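Local coordinates for uncharacterized conserved protein (Methanococcus maripaludis S2, PDB 3C2Q) that converts L-ornithine to L-proline with release of ammonia, using NAD(+) as cofactor, at residues Ile43-Pro48 against Lys61-Lys66. Sequence-based numbering, arbitrary orientation.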
# COMPACT_ATOMS: atom_id res chain seq x y z
N ILE B 43 -37.10 4.18 25.68
CA ILE B 43 -37.59 4.14 24.32
C ILE B 43 -36.43 3.69 23.42
O ILE B 43 -35.33 4.21 23.55
CB ILE B 43 -38.06 5.53 23.85
CG1 ILE B 43 -39.24 6.04 24.70
CG2 ILE B 43 -38.49 5.46 22.37
CD1 ILE B 43 -39.81 7.35 24.19
N GLU B 44 -36.67 2.76 22.52
CA GLU B 44 -35.62 2.31 21.59
C GLU B 44 -35.53 3.30 20.44
O GLU B 44 -36.50 3.51 19.73
CB GLU B 44 -35.92 0.91 21.06
CG GLU B 44 -36.25 -0.10 22.17
CD GLU B 44 -36.18 -1.57 21.69
OE1 GLU B 44 -35.97 -1.82 20.47
OE2 GLU B 44 -36.33 -2.47 22.56
N VAL B 45 -34.35 3.92 20.27
CA VAL B 45 -34.16 4.87 19.17
C VAL B 45 -34.06 4.13 17.82
O VAL B 45 -33.16 3.30 17.62
CB VAL B 45 -32.93 5.78 19.41
CG1 VAL B 45 -32.82 6.82 18.32
CG2 VAL B 45 -33.02 6.46 20.80
N ALA B 46 -34.98 4.44 16.91
CA ALA B 46 -35.04 3.81 15.61
C ALA B 46 -33.80 4.15 14.76
O ALA B 46 -33.32 5.28 14.76
CB ALA B 46 -36.32 4.22 14.87
N ASN B 47 -33.32 3.14 14.03
CA ASN B 47 -32.38 3.31 12.90
C ASN B 47 -30.99 3.80 13.33
O ASN B 47 -30.53 4.83 12.85
CB ASN B 47 -32.97 4.27 11.84
CG ASN B 47 -34.36 3.86 11.35
OD1 ASN B 47 -34.62 2.68 11.10
ND2 ASN B 47 -35.24 4.84 11.19
N PRO B 48 -30.31 3.05 14.22
CA PRO B 48 -29.02 3.49 14.73
C PRO B 48 -28.05 3.79 13.56
O PRO B 48 -28.06 3.06 12.58
CB PRO B 48 -28.54 2.32 15.59
CG PRO B 48 -29.46 1.20 15.35
CD PRO B 48 -30.73 1.76 14.79
N LYS B 61 -44.24 8.08 22.27
CA LYS B 61 -43.30 7.12 22.89
C LYS B 61 -42.38 6.48 21.83
O LYS B 61 -42.22 5.25 21.76
CB LYS B 61 -44.04 6.06 23.72
CG LYS B 61 -44.83 6.65 24.88
CD LYS B 61 -45.75 5.64 25.49
CE LYS B 61 -46.28 6.20 26.81
NZ LYS B 61 -46.67 5.11 27.74
N ARG B 62 -41.80 7.33 21.00
CA ARG B 62 -40.82 6.90 20.01
C ARG B 62 -39.69 7.92 19.87
O ARG B 62 -39.82 9.07 20.30
CB ARG B 62 -41.47 6.54 18.67
CG ARG B 62 -42.09 7.68 17.91
CD ARG B 62 -42.68 7.19 16.58
NE ARG B 62 -43.24 8.31 15.82
CZ ARG B 62 -42.58 9.04 14.91
NH1 ARG B 62 -41.31 8.75 14.60
NH2 ARG B 62 -43.20 10.05 14.31
N ALA B 63 -38.58 7.47 19.28
CA ALA B 63 -37.45 8.34 18.98
C ALA B 63 -36.77 7.76 17.74
O ALA B 63 -36.88 6.56 17.48
CB ALA B 63 -36.48 8.44 20.16
N GLU B 64 -36.13 8.62 16.97
CA GLU B 64 -35.42 8.17 15.78
C GLU B 64 -34.09 8.93 15.61
O GLU B 64 -33.90 10.03 16.15
CB GLU B 64 -36.31 8.25 14.54
CG GLU B 64 -36.57 9.64 14.05
CD GLU B 64 -37.35 9.61 12.76
OE1 GLU B 64 -36.78 9.30 11.68
OE2 GLU B 64 -38.57 9.85 12.84
N THR B 65 -33.19 8.30 14.87
CA THR B 65 -31.88 8.86 14.57
C THR B 65 -32.03 9.62 13.26
O THR B 65 -32.28 8.99 12.21
CB THR B 65 -30.81 7.72 14.38
OG1 THR B 65 -30.79 6.85 15.51
CG2 THR B 65 -29.39 8.32 14.19
N LYS B 66 -31.88 10.94 13.33
CA LYS B 66 -32.00 11.82 12.17
C LYS B 66 -30.67 12.48 11.86
O LYS B 66 -29.98 12.97 12.75
CB LYS B 66 -33.00 12.97 12.44
CG LYS B 66 -34.48 12.60 12.45
CD LYS B 66 -35.25 13.90 12.22
CE LYS B 66 -36.77 13.74 12.23
NZ LYS B 66 -37.41 15.10 11.94
O HOH W 1 -38.80 4.48 18.83
O HOH W 2 -34.47 7.67 11.25
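Ile-43 lays both branches of its side chain against the backbone at the start of strand 62-66 and at Lys-61 just before it. A chi1 of -62° sets CG1 beside the backbone N and turns CG2 opposite it, which puts CG2 3.6 Å from CA of Arg-62 and lets CD1, beyond CG1, meet the carbonyl carbon of Lys-61. Cut back to an alanine, this position would probably leave a gap over the backbone from Lys-61 to Ala-63. Val-45 CG2 touches CB of Ala-63 at 4.0 Å, and its CG1 reaches OG1 of Thr-65, the two side chains crossing nearly at right angles. Ala-46 and Glu-64 meet CB to CB on the other face.

Parallel pairing is brief. Ala-46 N donates to Ala-63 O at 2.9 Å, almost straight at 177°, and Thr-65 N returns a bond to Ala-46 O. Upstream the strands splay, and a water bridges Glu-44 O and Ala-63 N; a second ties Asn-47 ND2 to Glu-64 OE1 and Thr-65 O.

In the N-terminal mixed sheet, strand 62-66 lies between strands 41-46 and 53-57, with 34-38 flanking 41-46 on its far side. Arg-268, from helix 260-271, hydrogen-bonds the carbonyls of Asn-47 and Thr-65, linking this sheet to the Rossmann domain.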